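Local coordinates for N-terminal acetyltransferase-like protein (Chaetomium thermophilum, PDB 5NNP) that probably serves as the helical-repeat auxiliary subunit of an N-terminal acetyltransferase complex, a scaffold for the other subunits, at residues A[506-511]-A[562-567]; A[568-572]-A[681-685]; A[692-696]-A[712-716]. All blocks are in the same frame, centred on the assembly; numbering follows the deposited sequence.

How the contacts relate
The three contacts follow one another along the C-terminal part of an all-helical chain. Contacts 1 and 2 both use helix 554-572: contact 1 packs it against helix 503-523, contact 2 against helix 673-685, and Val564 touches Val682 between them. Contacts 2 and 3 meet where Glu681 pairs with Gln712, whereas contacts 1 and 3 stay about 9 Å apart at their nearest atoms. Chemistry follows depth. Contact 1, mostly buried, combines aliphatic and ring packing with one hydrogen bond; contact 3, wholly buried, has no hydrogen bond across it. Contact 2, partly buried with Tyr571 and Asp572 at the surface, adds a salt-bridge network to the apolar packing of Leu568. The helices run antiparallel in contacts 1 and 3 but the same general way in contact 2.

Contact 1. Residues A[506-511]-A[562-567]; sequences ALKRYH and DAVNLY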
loop_
_atom_site.group_PDB
_atom_site.type_symbol
_atom_site.label_atom_id
_atom_site.label_comp_id
_atom_site.label_asym_id
_atom_site.label_seq_id
_atom_site.Cartn_x
_atom_site.Cartn_y
_atom_site.Cartn_z
ATOM N N ALA A 506 8.521 8.112 22.626
ATOM C CA ALA A 506 7.363 8.414 21.805
ATOM C C ALA A 506 7.816 9.011 20.470
ATOM O O ALA A 506 7.413 8.539 19.409
ATOM C CB ALA A 506 6.426 9.356 22.532
ATOM N N LEU A 507 8.668 10.038 20.523
ATOM C CA LEU A 507 9.137 10.684 19.297
ATOM C C LEU A 507 9.941 9.704 18.435
ATOM O O LEU A 507 9.803 9.674 17.202
ATOM C CB LEU A 507 9.979 11.926 19.617
ATOM C CG LEU A 507 9.279 13.202 20.100
ATOM C CD1 LEU A 507 10.302 14.218 20.513
ATOM C CD2 LEU A 507 8.377 13.790 19.038
ATOM N N LYS A 508 10.772 8.901 19.097
ATOM C CA LYS A 508 11.614 7.942 18.399
ATOM C C LYS A 508 10.753 7.013 17.546
ATOM O O LYS A 508 11.064 6.763 16.380
ATOM C CB LYS A 508 12.459 7.143 19.388
ATOM C CG LYS A 508 13.424 6.164 18.741
ATOM C CD LYS A 508 14.386 6.885 17.818
ATOM C CE LYS A 508 15.508 5.968 17.347
ATOM N NZ LYS A 508 16.583 6.719 16.634
ATOM N N ARG A 509 9.655 6.532 18.124
ATOM C CA ARG A 509 8.724 5.659 17.399
ATOM C C ARG A 509 8.090 6.360 16.201
ATOM O O ARG A 509 8.100 5.824 15.087
ATOM C CB ARG A 509 7.626 5.153 18.331
ATOM C CG ARG A 509 8.152 4.378 19.518
ATOM C CD ARG A 509 8.756 3.052 19.063
ATOM N NE ARG A 509 9.253 2.303 20.207
ATOM C CZ ARG A 509 10.492 2.389 20.679
ATOM N NH1 ARG A 509 11.370 3.185 20.098
ATOM N NH2 ARG A 509 10.853 1.680 21.740
ATOM N N TYR A 510 7.522 7.546 16.436
ATOM C CA TYR A 510 6.906 8.321 15.358
ATOM C C TYR A 510 7.928 8.593 14.237
ATOM O O TYR A 510 7.619 8.452 13.044
ATOM C CB TYR A 510 6.319 9.637 15.888
ATOM C CG TYR A 510 5.317 9.447 17.013
ATOM C CD1 TYR A 510 4.496 8.325 17.050
ATOM C CD2 TYR A 510 5.207 10.375 18.051
ATOM C CE1 TYR A 510 3.586 8.132 18.069
ATOM C CE2 TYR A 510 4.298 10.190 19.080
ATOM C CZ TYR A 510 3.485 9.065 19.085
ATOM O OH TYR A 510 2.574 8.861 20.108
ATOM N N HIS A 511 9.152 8.949 14.620
ATOM C CA HIS A 511 10.202 9.128 13.627
ATOM C C HIS A 511 10.490 7.836 12.852
ATOM O O HIS A 511 10.778 7.876 11.657
ATOM C CB HIS A 511 11.477 9.654 14.280
ATOM C CG HIS A 511 11.488 11.139 14.440
ATOM N ND1 HIS A 511 12.256 11.966 13.652
ATOM C CD2 HIS A 511 10.803 11.948 15.283
ATOM C CE1 HIS A 511 12.054 13.221 14.010
ATOM N NE2 HIS A 511 11.175 13.236 14.995
ATOM N N ASP A 562 0.340 12.273 15.487
ATOM C CA ASP A 562 0.861 12.108 16.847
ATOM C C ASP A 562 2.095 12.986 17.065
ATOM O O ASP A 562 2.134 13.783 17.994
ATOM C CB ASP A 562 1.221 10.648 17.153
ATOM C CG ASP A 562 0.014 9.714 17.155
ATOM O OD1 ASP A 562 -1.148 10.175 17.160
ATOM O OD2 ASP A 562 0.234 8.490 17.157
ATOM N N ALA A 563 3.108 12.819 16.219
ATOM C CA ALA A 563 4.308 13.667 16.271
ATOM C C ALA A 563 3.973 15.167 16.376
ATOM O O ALA A 563 4.510 15.868 17.223
ATOM C CB ALA A 563 5.197 13.417 15.041
ATOM N N VAL A 564 3.084 15.653 15.516
ATOM C CA VAL A 564 2.796 17.079 15.461
ATOM C C VAL A 564 2.147 17.544 16.764
ATOM O O VAL A 564 2.519 18.580 17.318
ATOM C CB VAL A 564 1.902 17.427 14.246
ATOM C CG1 VAL A 564 1.288 18.804 14.401
ATOM C CG2 VAL A 564 2.718 17.340 12.947
ATOM N N ASN A 565 1.199 16.760 17.265
ATOM C CA ASN A 565 0.589 17.028 18.561
ATOM C C ASN A 565 1.579 16.994 19.738
ATOM O O ASN A 565 1.461 17.781 20.682
ATOM C CB ASN A 565 -0.544 16.033 18.813
ATOM C CG ASN A 565 -1.800 16.381 18.043
ATOM O OD1 ASN A 565 -2.029 17.544 17.684
ATOM N ND2 ASN A 565 -2.630 15.377 17.791
ATOM N N LEU A 566 2.555 16.093 19.681
ATOM C CA LEU A 566 3.535 15.969 20.752
ATOM C C LEU A 566 4.556 17.109 20.718
ATOM O O LEU A 566 5.028 17.547 21.771
ATOM C CB LEU A 566 4.244 14.616 20.673
ATOM C CG LEU A 566 5.309 14.299 21.728
ATOM C CD1 LEU A 566 4.790 14.545 23.150
ATOM C CD2 LEU A 566 5.825 12.858 21.569
ATOM N N TYR A 567 4.894 17.596 19.525
ATOM C CA TYR A 567 5.787 18.759 19.415
ATOM C C TYR A 567 5.082 20.034 19.892
ATOM O O TYR A 567 5.691 20.886 20.541
ATOM C CB TYR A 567 6.293 18.949 17.978
ATOM C CG TYR A 567 7.457 18.053 17.580
ATOM C CD1 TYR A 567 8.641 18.055 18.307
ATOM C CD2 TYR A 567 7.376 17.222 16.465
ATOM C CE1 TYR A 567 9.705 17.250 17.948
ATOM C CE2 TYR A 567 8.439 16.407 16.100
ATOM C CZ TYR A 567 9.600 16.430 16.843
ATOM O OH TYR A 567 10.660 15.630 16.479
#
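Tyr510 and Asp562 meet at about a right angle, with the aspartate's methylene rather than its carboxylate resting on the ring. Asp562 CB lies 3.6 Å from the centroid of the Tyr510 ring and 20° off its normal, a CH-pi contact over one face. The opposite face is taken by the backbone carbonyl of Ala506, one helical turn earlier, so the ring is held between its own helix and the partner. At its edge sits Leu566, whose CD2 is 4.0 Å from Tyr510 CE2. CG of Leu566, anti to the backbone N (chi1 -180°), extends toward the other helix, and its CD2 meets Ala506 CB at 3.7 Å and Leu507 CD2 at the same distance. The second ring, Tyr567, is approached differently: Leu507 CD2 stands over its face, 3.9 Å from the ring centroid, in another CH-pi contact. The rim of Tyr567 carries the polar link. His511 NE2 donates to Tyr567 OH at 2.9 Å; the N-H points almost straight at the oxygen, which lies close to the imidazole plane, and the two side chains stand nearly perpendicular. Behind the rings the backbones come close, Tyr510 CA and Ala563 CA being 6.0 Å apart, as the small alanine permits. The segment axes are roughly antiparallel, 148° between their directions, consistent with the alpha-helical solenoid of this TPR-related family. Around this pair, helix 487-499 closes the Tyr510 side: Gln498 bonds the tyrosine hydroxyl, while Glu495 brings a carboxylate near that of Asp562, which probably disfavours two full charges there. On the His511 side, helix 654-668 presents Phe661 edge-to-face to the imidazole, and Leu648 of helix 646-649 packs on both Leu507 and His511.

Contact 2. Residues A[568-572]-A[681-685]; sequences LSMYD and EVYIR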
loop_
_atom_site.group_PDB
_atom_site.type_symbol
_atom_site.label_atom_id
_atom_site.label_comp_id
_atom_site.label_asym_id
_atom_site.label_seq_id
_atom_site.Cartn_x
_atom_site.Cartn_y
_atom_site.Cartn_z
ATOM N N LEU A 568 3.802 20.161 19.546
ATOM C CA LEU A 568 2.964 21.253 20.017
ATOM C C LEU A 568 2.930 21.294 21.544
ATOM O O LEU A 568 3.026 22.363 22.168
ATOM C CB LEU A 568 1.549 21.101 19.474
ATOM C CG LEU A 568 1.273 21.729 18.117
ATOM C CD1 LEU A 568 -0.095 21.290 17.592
ATOM C CD2 LEU A 568 1.381 23.248 18.228
ATOM N N SER A 569 2.776 20.112 22.132
ATOM C CA SER A 569 2.786 19.974 23.578
ATOM C C SER A 569 4.137 20.400 24.142
ATOM O O SER A 569 4.198 21.172 25.099
ATOM C CB SER A 569 2.469 18.535 23.977
ATOM O OG SER A 569 2.953 18.250 25.276
ATOM N N MET A 570 5.215 19.898 23.542
ATOM C CA MET A 570 6.567 20.260 23.964
ATOM C C MET A 570 6.824 21.757 23.839
ATOM O O MET A 570 7.594 22.320 24.612
ATOM C CB MET A 570 7.615 19.493 23.156
ATOM C CG MET A 570 7.618 17.997 23.389
ATOM S SD MET A 570 8.572 17.139 22.113
ATOM C CE MET A 570 10.212 17.816 22.387
ATOM N N TYR A 571 6.181 22.402 22.871
ATOM C CA TYR A 571 6.367 23.836 22.688
ATOM C C TYR A 571 5.732 24.627 23.823
ATOM O O TYR A 571 6.238 25.685 24.197
ATOM C CB TYR A 571 5.794 24.316 21.349
ATOM C CG TYR A 571 5.956 25.818 21.117
ATOM C CD1 TYR A 571 7.201 26.371 20.838
ATOM C CD2 TYR A 571 4.860 26.676 21.173
ATOM C CE1 TYR A 571 7.353 27.737 20.621
ATOM C CE2 TYR A 571 5.002 28.042 20.953
ATOM C CZ TYR A 571 6.251 28.573 20.681
ATOM O OH TYR A 571 6.399 29.939 20.463
ATOM N N ASP A 572 4.632 24.112 24.371
ATOM C CA ASP A 572 3.913 24.810 25.441
ATOM C C ASP A 572 4.409 24.401 26.826
ATOM O O ASP A 572 4.049 25.020 27.826
ATOM C CB ASP A 572 2.406 24.556 25.334
ATOM C CG ASP A 572 1.835 24.955 23.986
ATOM O OD1 ASP A 572 2.565 25.567 23.172
ATOM O OD2 ASP A 572 0.648 24.663 23.744
ATOM N N GLU A 681 -2.715 25.331 14.755
ATOM C CA GLU A 681 -1.998 25.459 16.021
ATOM C C GLU A 681 -0.487 25.664 15.841
ATOM O O GLU A 681 0.120 26.463 16.560
ATOM C CB GLU A 681 -2.256 24.229 16.893
ATOM C CG GLU A 681 -3.719 23.976 17.162
ATOM C CD GLU A 681 -4.374 25.108 17.910
ATOM O OE1 GLU A 681 -3.648 25.900 18.545
ATOM O OE2 GLU A 681 -5.617 25.207 17.860
ATOM N N VAL A 682 0.114 24.949 14.886
ATOM C CA VAL A 682 1.545 25.085 14.587
ATOM C C VAL A 682 1.916 26.446 14.001
ATOM O O VAL A 682 2.912 27.046 14.414
ATOM C CB VAL A 682 2.029 24.010 13.600
ATOM C CG1 VAL A 682 3.424 24.350 13.068
ATOM C CG2 VAL A 682 2.010 22.631 14.250
ATOM N N TYR A 683 1.118 26.940 13.057
ATOM C CA TYR A 683 1.437 28.197 12.371
ATOM C C TYR A 683 1.203 29.480 13.180
ATOM O O TYR A 683 1.957 30.445 13.019
ATOM C CB TYR A 683 0.658 28.290 11.062
ATOM C CG TYR A 683 1.172 27.348 10.002
ATOM C CD1 TYR A 683 2.527 27.253 9.733
ATOM C CD2 TYR A 683 0.305 26.544 9.280
ATOM C CE1 TYR A 683 3.004 26.394 8.765
ATOM C CE2 TYR A 683 0.771 25.684 8.314
ATOM C CZ TYR A 683 2.123 25.612 8.061
ATOM O OH TYR A 683 2.591 24.756 7.097
ATOM N N ILE A 684 0.181 29.528 14.033
ATOM C CA ILE A 684 0.021 30.732 14.858
ATOM C C ILE A 684 1.219 30.887 15.788
ATOM O O ILE A 684 1.698 32.000 16.027
ATOM C CB ILE A 684 -1.266 30.728 15.706
ATOM C CG1 ILE A 684 -1.491 29.359 16.329
ATOM C CG2 ILE A 684 -2.459 31.128 14.865
ATOM C CD1 ILE A 684 -2.841 29.215 16.954
ATOM N N ARG A 685 1.707 29.755 16.294
ATOM C CA ARG A 685 2.861 29.730 17.186
ATOM C C ARG A 685 4.132 30.127 16.438
ATOM O O ARG A 685 5.024 30.775 16.989
ATOM C CB ARG A 685 3.008 28.342 17.818
ATOM C CG ARG A 685 1.920 28.016 18.843
ATOM C CD ARG A 685 2.035 26.588 19.327
ATOM N NE ARG A 685 1.068 26.232 20.369
ATOM C CZ ARG A 685 -0.250 26.149 20.188
ATOM N NH1 ARG A 685 -0.789 26.429 19.006
ATOM N NH2 ARG A 685 -1.038 25.799 21.201
#
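Arg685 leaves its helix with CG anti to the carbonyl carbon (chi1 -71°) and then runs extended from CG to NE, which carries the guanidinium across to Asp572. The grip is side-on and two-pronged: Arg685 NE reaches Asp572 OD1 at 3.2 Å, and Arg685 NH2 reaches Asp572 OD2 at 3.3 Å. Both oxygens offer their syn lone pairs, and the two flat groups are only 15° from coplanar. The remaining nitrogen, Arg685 NH1, turns back one turn along its own helix to Glu681 OE1 at 2.9 Å, and also to the Glu681 carbonyl. Asp572, Arg685 and Glu681 thus form a salt-bridge network between two helices of the solenoid that run in the same general direction, inclined by 35°. Replacing this arginine with alanine would probably leave the Asp572 carboxylate without its mate across the contact and Glu681 OE1 without its closest cationic partner, with Gln712 still holding the other oxygen of the glutamate. Leu568 supplies the apolar floor: its CD2 lies over one guanidinium face, 3.6 Å from Arg685 CD, and its CG is 4.0 Å from Val682 CG2. Tyr571 CD2 approaches Arg685 CD obliquely at 3.4 Å, while Leu655 of helix 654-668 touches both these residues.

Contact 3. Residues A[692-696]-A[712-716]; sequences ALRCL and QAAKL
Ala692 opens the contact with Leu716: its methyl CB lies 4.1 Å from Leu716 CD1. One residue on, Leu693 meets the other branch of the same leucine, with its CD1 4.0 Å from Leu716 CD2, and the two side chains cross at about a right angle. The forked end of Leu716 is therefore shared between consecutive residues of the facing helix. Leu696, a turn further along, makes the broadest contact of this segment. Its CG is anti to the backbone N (chi1 -172°), and both methyls face the partner: Leu696 CD1 packs 4.0 Å from Gln712 CB, while Leu696 CD2 sits 3.7 Å from Ala713 CA and 3.6 Å from Leu716 CD2. The Leu696 and Leu716 side chains lie alongside, pointing opposite ways. The segment axes are antiparallel at 155° and 10.9 Å apart at closest. Helices 689-702 and 707-723, joined by a short link, form a helical hairpin whose inner seam here is aliphatic. Gln712 gives the seam only its CB and sends its amide NE2 to Glu681 and the Ile677 carbonyl on helix 673-685. That helix also lays Phe680 against Leu716, and helix 729-739 brings Leu739 onto Leu693 and Leu716.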
loop_
_atom_site.group_PDB
_atom_site.type_symbol
_atom_site.label_atom_id
_atom_site.label_comp_id
_atom_site.label_asym_id
_atom_site.label_seq_id
_atom_site.Cartn_x
_atom_site.Cartn_y
_atom_site.Cartn_z
ATOM N N ALA A 692 -1.590 29.891 8.732
ATOM C CA ALA A 692 -2.616 29.637 9.735
ATOM C C ALA A 692 -4.013 29.794 9.136
ATOM O O ALA A 692 -4.866 28.923 9.299
ATOM C CB ALA A 692 -2.434 30.578 10.933
ATOM N N LEU A 693 -4.233 30.903 8.434
ATOM C CA LEU A 693 -5.513 31.169 7.796
ATOM C C LEU A 693 -5.844 30.112 6.750
ATOM O O LEU A 693 -7.002 29.721 6.578
ATOM C CB LEU A 693 -5.505 32.547 7.151
ATOM C CG LEU A 693 -6.807 32.950 6.470
ATOM C CD1 LEU A 693 -7.961 32.863 7.454
ATOM C CD2 LEU A 693 -6.681 34.354 5.910
ATOM N N ARG A 694 -4.819 29.650 6.049
ATOM C CA ARG A 694 -5.017 28.684 4.986
ATOM C C ARG A 694 -5.565 27.386 5.546
ATOM O O ARG A 694 -6.524 26.829 5.012
ATOM C CB ARG A 694 -3.714 28.446 4.255
ATOM C CG ARG A 694 -3.773 27.429 3.149
ATOM C CD ARG A 694 -2.426 27.436 2.474
ATOM N NE ARG A 694 -2.306 26.485 1.383
ATOM C CZ ARG A 694 -1.596 25.367 1.440
ATOM N NH1 ARG A 694 -0.944 25.034 2.548
ATOM N NH2 ARG A 694 -1.545 24.578 0.380
ATOM N N CYS A 695 -4.941 26.918 6.627
ATOM C CA CYS A 695 -5.441 25.793 7.407
ATOM C C CYS A 695 -6.863 26.015 7.888
ATOM O O CYS A 695 -7.718 25.145 7.738
ATOM C CB CYS A 695 -4.544 25.542 8.612
ATOM S SG CYS A 695 -2.970 24.818 8.198
ATOM N N LEU A 696 -7.103 27.178 8.486
ATOM C CA LEU A 696 -8.420 27.510 9.008
ATOM C C LEU A 696 -9.473 27.466 7.894
ATOM O O LEU A 696 -10.500 26.814 8.052
ATOM C CB LEU A 696 -8.400 28.879 9.686
ATOM C CG LEU A 696 -9.656 29.310 10.455
ATOM C CD1 LEU A 696 -10.002 28.367 11.621
ATOM C CD2 LEU A 696 -9.484 30.723 10.962
ATOM N N GLN A 712 -10.573 28.397 16.942
ATOM C CA GLN A 712 -9.397 28.910 16.249
ATOM C C GLN A 712 -9.729 30.149 15.413
ATOM O O GLN A 712 -8.909 31.057 15.296
ATOM C CB GLN A 712 -8.777 27.819 15.368
ATOM C CG GLN A 712 -8.174 26.652 16.157
ATOM C CD GLN A 712 -7.778 25.481 15.269
ATOM O OE1 GLN A 712 -8.324 25.310 14.181
ATOM N NE2 GLN A 712 -6.826 24.667 15.732
ATOM N N ALA A 713 -10.931 30.190 14.839
ATOM C CA ALA A 713 -11.375 31.358 14.078
ATOM C C ALA A 713 -11.412 32.597 14.975
ATOM O O ALA A 713 -10.924 33.672 14.610
ATOM C CB ALA A 713 -12.747 31.104 13.460
ATOM N N ALA A 714 -11.981 32.430 16.162
ATOM C CA ALA A 714 -12.056 33.515 17.122
ATOM C C ALA A 714 -10.680 33.859 17.687
ATOM O O ALA A 714 -10.386 35.023 17.955
ATOM C CB ALA A 714 -13.019 33.155 18.247
ATOM N N LYS A 715 -9.841 32.848 17.877
ATOM C CA LYS A 715 -8.511 33.065 18.449
ATOM C C LYS A 715 -7.624 33.830 17.466
ATOM O O LYS A 715 -6.793 34.648 17.861
ATOM C CB LYS A 715 -7.865 31.724 18.836
ATOM C CG LYS A 715 -6.593 31.834 19.680
ATOM C CD LYS A 715 -6.242 30.490 20.335
ATOM C CE LYS A 715 -6.062 29.372 19.296
ATOM N NZ LYS A 715 -5.801 28.012 19.880
ATOM N N LEU A 716 -7.819 33.568 16.179
ATOM C CA LEU A 716 -7.015 34.203 15.144
ATOM C C LEU A 716 -7.315 35.689 15.054
ATOM O O LEU A 716 -6.409 36.518 14.984
ATOM C CB LEU A 716 -7.273 33.538 13.791
ATOM C CG LEU A 716 -6.335 33.825 12.620
ATOM C CD1 LEU A 716 -4.956 33.210 12.846
ATOM C CD2 LEU A 716 -6.955 33.289 11.341
#